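Local coordinates for 11S globulin (Wrightia tinctoria, PDB 5WXU), which probably serves as a hexameric seed storage protein and binds the plant hormone auxin (indole-3-acetic acid), at residues H110-A115 and V151-Q156; D158-P163 and V293-N298. All coordinates share one frame; numbering follows the deposited sequence. Where two conformers were deposited one is given.

Both contacts are antiparallel strand pairings in the N-terminal cupin barrel, but in two different sheets, joined by the turn between strands 146-155 and 158-162. Interaction 1 joins two strands close in sequence, is only partly buried, and is held by backbone bonds and apolar side chains, with H152, F153 and R155 nearer the surface. Interaction 2 lies deeper and brings in the distant segment 293-298, whose residues 296-298 form an edge strand; to the backbone pairing D158 adds a salt bridge to K296 and a hydrogen bond from the N298 side-chain amide. The two meet where N298 ND2 also bonds Q156 O, and where I154 CG2 packs on the K296 chain, CD at 3.8 Å.

Interaction 1 of 2, residues H110-A115 and V151-Q156; sequences HGILGA and VHFIRQ
Two antiparallel strands of the N-terminal cupin barrel meet here, with I112 facing F153 and G111 facing I154. G111 and I154 form one hydrogen-bonded pair, L113 and H152 the next; L113 N to H152 O is 2.7 Å, and H152 N to L113 O is 2.9 Å. I112 carries the packing on the face it shares with V151 and F153: with CG2 anti to its backbone N, this methyl reaches V151 CB at 3.7 Å, while CD1 runs alongside F153 and comes close to the CD2-CE2 side of the ring. With an alanine in its place, CG2 and the CG1-CD1 arm are gone, which is likely to leave F153 freer to turn and V151 less covered. On the other face L113 CB meets I154 CG2 at 3.9 Å. The H152 ring has L113 O in its plane at the edge, and its NE2 is 2.7 Å from water 1; ND1 hydrogen-bonds a citrate, probably from the crystallisation liquor. Beyond 110-115, strand 168-172 continues the sheet through backbone bonds of I112 with Y171 and G114 with W169. I154 packs on I160 of strand 158-162, and F153 touches E303 of a second subunit.

Interaction 2 of 2, residues D158-P163 and V293-N298; sequences DVIALP and VRIKEN
This buried antiparallel pairing, D158 against N298 and I160 against K296, adds strand 296-298 to the edge of a sheet of the N-terminal cupin barrel. The 293-298 segment follows C291, whose disulfide to C120 fits the link between acidic and basic chains in 11S globulins, so the pairing probably joins the two chains of one subunit. V159 and E297 are the hydrogen-bonded pair, V159 N to E297 O at 2.9 Å and E297 N to V159 O at 3.1 Å. Beyond them A161 N bonds I295 O at 2.8 Å. The I295 side chain, modelled in two conformers, packs near L162, and I160 CG1 lies beside K296 CB at 3.9 Å. A161 O, buried by the contact, has no hydrogen-bonding partner in the model. Strand 102-108 pairs with the other edge of 158-162, and helix 325-329 covers A161 and I295. At the D158 end the chemistry turns polar. The K296 chain bends at its last torsion (chi4 65°), bringing NZ to D158 OD2 in a 2.8 Å salt bridge; R155 N is a second donor to that oxygen. N298 ND2 takes the other oxygen, D158 OD1, at 2.9 Å, from above the carboxylate plane, with the amide turned 77° from the carboxylate.

Interaction 1 of 2, residues H110-A115 and V151-Q156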
ATOM      1  N   HIS B 110      -0.716 -28.874 -25.506  1.00 22.25           N
ATOM      2  CA  HIS B 110       0.312 -28.635 -24.478  1.00 23.69           C
ATOM      3  C   HIS B 110       1.617 -28.283 -25.132  1.00 21.71           C
ATOM      4  O   HIS B 110       1.921 -28.632 -26.293  1.00 21.59           O
ATOM      5  CB  HIS B 110       0.449 -29.789 -23.470  1.00 24.86           C
ATOM      6  CG  HIS B 110       1.109 -30.999 -24.010  1.00 26.32           C
ATOM      7  ND1 HIS B 110       0.410 -32.040 -24.592  1.00 33.28           N
ATOM      8  CD2 HIS B 110       2.408 -31.368 -24.003  1.00 31.09           C
ATOM      9  CE1 HIS B 110       1.275 -32.971 -24.980  1.00 29.19           C
ATOM     10  NE2 HIS B 110       2.492 -32.596 -24.621  1.00 32.59           N
ATOM     11  N   GLY B 111       2.395 -27.464 -24.433  1.00 19.45           N
ATOM     12  CA  GLY B 111       3.625 -27.006 -25.016  1.00 19.76           C
ATOM     13  C   GLY B 111       4.498 -26.223 -24.068  1.00 20.05           C
ATOM     14  O   GLY B 111       4.389 -26.400 -22.903  1.00 21.08           O
ATOM     15  N   ILE B 112       5.316 -25.343 -24.607  1.00 22.22           N
ATOM     16  CA  ILE B 112       6.294 -24.577 -23.784  1.00 20.84           C
ATOM     17  C   ILE B 112       6.035 -23.104 -24.081  1.00 21.32           C
ATOM     18  O   ILE B 112       5.725 -22.690 -25.254  1.00 19.00           O
ATOM     19  CB  ILE B 112       7.749 -24.819 -24.250  1.00 23.50           C
ATOM     20  CG1 ILE B 112       8.081 -26.320 -24.420  1.00 28.89           C
ATOM     21  CG2 ILE B 112       8.713 -24.148 -23.326  1.00 23.24           C
ATOM     22  CD1 ILE B 112       7.936 -27.070 -23.165  1.00 34.48           C
ATOM     23  N   LEU B 113       6.066 -22.291 -23.049  1.00 19.94           N
ATOM     24  CA  LEU B 113       5.922 -20.840 -23.258  1.00 18.56           C
ATOM     25  C   LEU B 113       7.108 -20.203 -22.633  1.00 16.31           C
ATOM     26  O   LEU B 113       7.463 -20.524 -21.513  1.00 17.97           O
ATOM     27  CB  LEU B 113       4.628 -20.341 -22.622  1.00 21.90           C
ATOM     28  CG  LEU B 113       4.446 -18.834 -22.657  1.00 23.76           C
ATOM     29  CD1 LEU B 113       3.128 -18.391 -23.235  1.00 25.87           C
ATOM     30  CD2 LEU B 113       4.569 -18.287 -21.275  1.00 25.74           C
ATOM     31  N   GLY B 114       7.701 -19.265 -23.337  1.00 15.60           N
ATOM     32  CA  GLY B 114       8.765 -18.446 -22.768  1.00 18.13           C
ATOM     33  C   GLY B 114       8.254 -17.057 -22.525  1.00 17.87           C
ATOM     34  O   GLY B 114       7.398 -16.533 -23.272  1.00 18.55           O
ATOM     35  N   ALA B 115       8.769 -16.438 -21.451  1.00 16.34           N
ATOM     36  CA  ALA B 115       8.451 -15.065 -21.145  1.00 18.13           C
ATOM     37  C   ALA B 115       9.720 -14.459 -20.571  1.00 17.91           C
ATOM     38  O   ALA B 115      10.360 -15.071 -19.702  1.00 16.84           O
ATOM     39  CB  ALA B 115       7.326 -15.032 -20.139  1.00 20.14           C
ATOM     40  N   VAL B 151      11.456 -21.542 -18.573  1.00 19.55           N
ATOM     41  CA  VAL B 151      10.396 -21.783 -19.502  1.00 21.38           C
ATOM     42  C   VAL B 151       9.240 -22.408 -18.737  1.00 21.24           C
ATOM     43  O   VAL B 151       9.445 -22.947 -17.634  1.00 24.59           O
ATOM     44  CB  VAL B 151      10.908 -22.552 -20.744  1.00 25.71           C
ATOM     45  CG1 VAL B 151      11.921 -21.619 -21.466  1.00 25.74           C
ATOM     46  CG2 VAL B 151      11.532 -23.913 -20.411  1.00 25.39           C
ATOM     47  N   HIS B 152       8.055 -22.246 -19.288  1.00 20.01           N
ATOM     48  CA  HIS B 152       6.817 -22.662 -18.652  1.00 21.17           C
ATOM     49  C   HIS B 152       6.174 -23.749 -19.464  1.00 22.70           C
ATOM     50  O   HIS B 152       6.101 -23.629 -20.664  1.00 21.59           O
ATOM     51  CB  HIS B 152       5.924 -21.515 -18.496  1.00 21.57           C
ATOM     52  CG  HIS B 152       6.507 -20.389 -17.703  1.00 23.45           C
ATOM     53  ND1 HIS B 152       6.301 -20.245 -16.355  1.00 25.87           N
ATOM     54  CD2 HIS B 152       7.311 -19.357 -18.073  1.00 23.88           C
ATOM     55  CE1 HIS B 152       6.941 -19.159 -15.929  1.00 24.62           C
ATOM     56  NE2 HIS B 152       7.592 -18.635 -16.941  1.00 23.11           N
ATOM     57  N   PHE B 153       5.660 -24.777 -18.780  1.00 22.04           N
ATOM     58  CA  PHE B 153       5.071 -25.890 -19.479  1.00 22.61           C
ATOM     59  C   PHE B 153       3.590 -25.671 -19.377  1.00 20.60           C
ATOM     60  O   PHE B 153       2.994 -25.757 -18.296  1.00 23.23           O
ATOM     61  CB  PHE B 153       5.566 -27.194 -18.874  1.00 28.29           C
ATOM     62  CG  PHE B 153       7.039 -27.318 -18.958  1.00 33.81           C
ATOM     63  CD1 PHE B 153       7.858 -26.720 -18.002  1.00 39.18           C
ATOM     64  CD2 PHE B 153       7.622 -27.902 -20.052  1.00 40.56           C
ATOM     65  CE1 PHE B 153       9.232 -26.776 -18.108  1.00 42.60           C
ATOM     66  CE2 PHE B 153       9.004 -27.966 -20.166  1.00 40.66           C
ATOM     67  CZ  PHE B 153       9.805 -27.407 -19.203  1.00 42.97           C
ATOM     68  N   ILE B 154       2.979 -25.409 -20.507  1.00 18.43           N
ATOM     69  CA  ILE B 154       1.571 -25.028 -20.576  1.00 19.33           C
ATOM     70  C   ILE B 154       0.724 -26.187 -21.101  1.00 20.58           C
ATOM     71  O   ILE B 154       1.206 -27.073 -21.848  1.00 19.96           O
ATOM     72  CB  ILE B 154       1.334 -23.722 -21.363  1.00 20.90           C
ATOM     73  CG1 ILE B 154       1.740 -23.896 -22.840  1.00 20.39           C
ATOM     74  CG2 ILE B 154       2.031 -22.564 -20.654  1.00 19.58           C
ATOM     75  CD1 ILE B 154       1.331 -22.802 -23.784  1.00 20.14           C
ATOM     76  N   ARG B 155      -0.524 -26.207 -20.668  1.00 19.29           N
ATOM     77  CA  ARG B 155      -1.445 -27.301 -21.096  1.00 22.95           C
ATOM     78  C   ARG B 155      -2.835 -26.814 -21.051  1.00 21.68           C
ATOM     79  O   ARG B 155      -3.109 -25.776 -20.449  1.00 18.19           O
ATOM     80  CB  ARG B 155      -1.264 -28.542 -20.189  1.00 24.44           C
ATOM     81  CG  ARG B 155      -1.729 -28.351 -18.741  1.00 27.09           C
ATOM     82  CD  ARG B 155      -1.324 -29.524 -17.843  1.00 32.25           C
ATOM     83  NE  ARG B 155      -1.530 -29.130 -16.424  1.00 37.62           N
ATOM     84  CZ  ARG B 155      -2.633 -29.326 -15.688  1.00 39.30           C
ATOM     85  NH1 ARG B 155      -3.719 -29.952 -16.171  1.00 38.61           N
ATOM     86  NH2 ARG B 155      -2.665 -28.860 -14.441  1.00 38.97           N
ATOM     87  N   GLN B 156      -3.737 -27.585 -21.673  1.00 20.14           N
ATOM     88  CA  GLN B 156      -5.117 -27.256 -21.755  1.00 19.62           C
ATOM     89  C   GLN B 156      -5.680 -26.880 -20.360  1.00 18.77           C
ATOM     90  O   GLN B 156      -5.450 -27.622 -19.365  1.00 20.71           O
ATOM     91  CB  GLN B 156      -5.939 -28.440 -22.351  1.00 22.26           C
ATOM     92  CG  GLN B 156      -7.429 -28.128 -22.492  1.00 22.62           C
ATOM     93  CD  GLN B 156      -8.269 -29.294 -23.079  1.00 29.78           C
ATOM     94  OE1 GLN B 156      -7.758 -30.362 -23.284  1.00 33.32           O
ATOM     95  NE2 GLN B 156      -9.571 -29.094 -23.192  1.00 34.85           N
TER
HETATM   96  O   HOH W   1       9.502 -16.730 -16.840  1.00 31.67           O

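Interaction 2 of 2, residues D158-P163 and V293-N298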
ATOM      1  N   ASP B 158      -4.893 -23.980 -18.825  1.00 18.03           N
ATOM      2  CA  ASP B 158      -4.054 -22.879 -18.351  1.00 19.48           C
ATOM      3  C   ASP B 158      -4.554 -21.532 -18.801  1.00 19.31           C
ATOM      4  O   ASP B 158      -4.971 -21.338 -19.927  1.00 18.20           O
ATOM      5  CB  ASP B 158      -2.586 -23.068 -18.760  1.00 18.93           C
ATOM      6  CG  ASP B 158      -1.857 -24.094 -17.957  1.00 19.67           C
ATOM      7  OD1 ASP B 158      -2.352 -24.588 -16.987  1.00 22.67           O
ATOM      8  OD2 ASP B 158      -0.679 -24.414 -18.264  1.00 21.94           O
ATOM      9  N   VAL B 159      -4.495 -20.559 -17.883  1.00 19.40           N
ATOM     10  CA  VAL B 159      -4.731 -19.212 -18.204  1.00 19.23           C
ATOM     11  C   VAL B 159      -3.437 -18.560 -17.830  1.00 18.55           C
ATOM     12  O   VAL B 159      -2.989 -18.652 -16.689  1.00 19.25           O
ATOM     13  CB  VAL B 159      -5.885 -18.603 -17.424  1.00 19.02           C
ATOM     14  CG1 VAL B 159      -6.031 -17.153 -17.782  1.00 19.57           C
ATOM     15  CG2 VAL B 159      -7.181 -19.307 -17.744  1.00 20.99           C
ATOM     16  N   ILE B 160      -2.849 -17.845 -18.779  1.00 17.73           N
ATOM     17  CA  ILE B 160      -1.511 -17.273 -18.623  1.00 18.59           C
ATOM     18  C   ILE B 160      -1.654 -15.753 -18.701  1.00 17.56           C
ATOM     19  O   ILE B 160      -2.345 -15.245 -19.559  1.00 18.23           O
ATOM     20  CB  ILE B 160      -0.585 -17.696 -19.806  1.00 19.05           C
ATOM     21  CG1 ILE B 160      -0.496 -19.221 -19.963  1.00 22.37           C
ATOM     22  CG2 ILE B 160       0.818 -17.136 -19.720  1.00 20.12           C
ATOM     23  CD1 ILE B 160      -0.456 -19.681 -21.417  1.00 21.20           C
ATOM     24  N   ALA B 161      -0.972 -15.033 -17.833  1.00 15.05           N
ATOM     25  CA  ALA B 161      -1.092 -13.619 -17.729  1.00 15.47           C
ATOM     26  C   ALA B 161       0.195 -12.978 -18.029  1.00 16.88           C
ATOM     27  O   ALA B 161       1.201 -13.245 -17.314  1.00 18.56           O
ATOM     28  CB  ALA B 161      -1.532 -13.232 -16.290  1.00 17.51           C
ATOM     29  N   LEU B 162       0.220 -12.077 -19.008  1.00 16.54           N
ATOM     30  CA  LEU B 162       1.485 -11.385 -19.357  1.00 18.05           C
ATOM     31  C   LEU B 162       1.345  -9.885 -19.467  1.00 16.42           C
ATOM     32  O   LEU B 162       0.404  -9.387 -20.076  1.00 17.89           O
ATOM     33  CB  LEU B 162       1.965 -11.899 -20.714  1.00 20.32           C
ATOM     34  CG  LEU B 162       2.400 -13.379 -20.764  1.00 23.69           C
ATOM     35  CD1 LEU B 162       2.741 -13.912 -22.143  1.00 29.88           C
ATOM     36  CD2 LEU B 162       3.574 -13.606 -19.866  1.00 25.85           C
ATOM     37  N   PRO B 163       2.297  -9.113 -18.922  1.00 17.33           N
ATOM     38  CA  PRO B 163       2.278  -7.684 -19.092  1.00 17.03           C
ATOM     39  C   PRO B 163       2.576  -7.238 -20.513  1.00 17.19           C
ATOM     40  O   PRO B 163       3.281  -7.928 -21.315  1.00 16.94           O
ATOM     41  CB  PRO B 163       3.391  -7.192 -18.140  1.00 17.62           C
ATOM     42  CG  PRO B 163       3.598  -8.342 -17.220  1.00 19.43           C
ATOM     43  CD  PRO B 163       3.375  -9.537 -18.018  1.00 17.66           C
ATOM     44  N   VAL B 293       8.101 -14.871 -10.657  1.00 21.19           N
ATOM     45  CA  VAL B 293       6.622 -14.487 -10.534  1.00 20.18           C
ATOM     46  C   VAL B 293       5.851 -15.570 -11.291  1.00 22.07           C
ATOM     47  O   VAL B 293       6.257 -15.956 -12.428  1.00 21.82           O
ATOM     48  CB  VAL B 293       6.376 -13.040 -11.041  1.00 25.24           C
ATOM     49  CG1 VAL B 293       6.925 -12.831 -12.452  1.00 32.89           C
ATOM     50  CG2 VAL B 293       4.899 -12.617 -11.101  1.00 26.93           C
ATOM     51  N   ARG B 294       4.764 -16.070 -10.672  0.58 20.48           N
ATOM     52  CA  ARG B 294       3.911 -17.083 -11.293  0.58 19.36           C
ATOM     53  C   ARG B 294       3.109 -16.376 -12.386  0.58 18.05           C
ATOM     54  O   ARG B 294       2.558 -15.272 -12.177  0.58 17.27           O
ATOM     55  CB  ARG B 294       3.007 -17.817 -10.246  0.58 18.98           C
ATOM     56  CG  ARG B 294       1.924 -18.837 -10.687  0.58 21.00           C
ATOM     57  CD  ARG B 294       1.205 -19.512  -9.451  0.58 20.03           C
ATOM     58  NE  ARG B 294      -0.255 -19.411  -9.544  0.58 26.80           N
ATOM     59  CZ  ARG B 294      -1.076 -19.159  -8.528  0.58 27.09           C
ATOM     60  NH1 ARG B 294      -0.677 -19.016  -7.285  0.58 21.99           N
ATOM     61  NH2 ARG B 294      -2.361 -19.052  -8.779  0.58 36.18           N
ATOM     62  N   ILE B 295       3.012 -17.025 -13.546  0.58 18.23           N
ATOM     63  CA  ILE B 295       2.383 -16.437 -14.734  0.58 19.54           C
ATOM     64  C   ILE B 295       1.029 -17.099 -15.087  0.58 18.49           C
ATOM     65  O   ILE B 295       0.205 -16.544 -15.847  0.58 18.54           O
ATOM     66  CB  ILE B 295       3.360 -16.582 -15.908  0.58 22.56           C
ATOM     67  CG1 ILE B 295       4.527 -15.603 -15.796  0.58 21.23           C
ATOM     68  CG2 ILE B 295       2.708 -16.414 -17.242  0.58 30.68           C
ATOM     69  CD1 ILE B 295       4.138 -14.191 -15.516  0.58 18.37           C
ATOM     70  N   LYS B 296       0.800 -18.271 -14.544  1.00 17.17           N
ATOM     71  CA  LYS B 296      -0.382 -19.008 -14.966  1.00 19.55           C
ATOM     72  C   LYS B 296      -0.994 -19.843 -13.886  1.00 21.32           C
ATOM     73  O   LYS B 296      -0.348 -20.144 -12.889  1.00 20.05           O
ATOM     74  CB  LYS B 296       0.007 -19.939 -16.124  1.00 19.83           C
ATOM     75  CG  LYS B 296       0.924 -21.049 -15.753  1.00 22.84           C
ATOM     76  CD  LYS B 296       1.402 -21.685 -17.046  1.00 25.69           C
ATOM     77  CE  LYS B 296       2.139 -22.963 -16.833  1.00 26.72           C
ATOM     78  NZ  LYS B 296       1.296 -24.039 -16.256  1.00 28.18           N
ATOM     79  N   GLU B 297      -2.230 -20.268 -14.152  1.00 19.09           N
ATOM     80  CA  GLU B 297      -2.913 -21.242 -13.335  1.00 21.20           C
ATOM     81  C   GLU B 297      -3.851 -22.034 -14.237  1.00 20.17           C
ATOM     82  O   GLU B 297      -4.426 -21.493 -15.167  1.00 19.16           O
ATOM     83  CB  GLU B 297      -3.707 -20.476 -12.303  1.00 24.49           C
ATOM     84  CG  GLU B 297      -4.403 -21.322 -11.246  1.00 27.78           C
ATOM     85  CD  GLU B 297      -4.649 -20.596  -9.944  1.00 30.16           C
ATOM     86  OE1 GLU B 297      -3.746 -19.848  -9.492  1.00 34.10           O
ATOM     87  OE2 GLU B 297      -5.737 -20.726  -9.345  1.00 30.29           O
ATOM     88  N   ASN B 298      -4.012 -23.290 -13.903  1.00 19.08           N
ATOM     89  CA  ASN B 298      -4.921 -24.183 -14.630  1.00 18.76           C
ATOM     90  C   ASN B 298      -6.293 -24.198 -13.981  1.00 21.81           C
ATOM     91  O   ASN B 298      -6.433 -24.350 -12.763  1.00 26.43           O
ATOM     92  CB  ASN B 298      -4.311 -25.594 -14.731  1.00 19.45           C
ATOM     93  CG  ASN B 298      -5.017 -26.429 -15.735  1.00 24.56           C
ATOM     94  OD1 ASN B 298      -6.115 -26.907 -15.475  1.00 23.02           O
ATOM     95  ND2 ASN B 298      -4.391 -26.627 -16.889  1.00 25.60           N
TER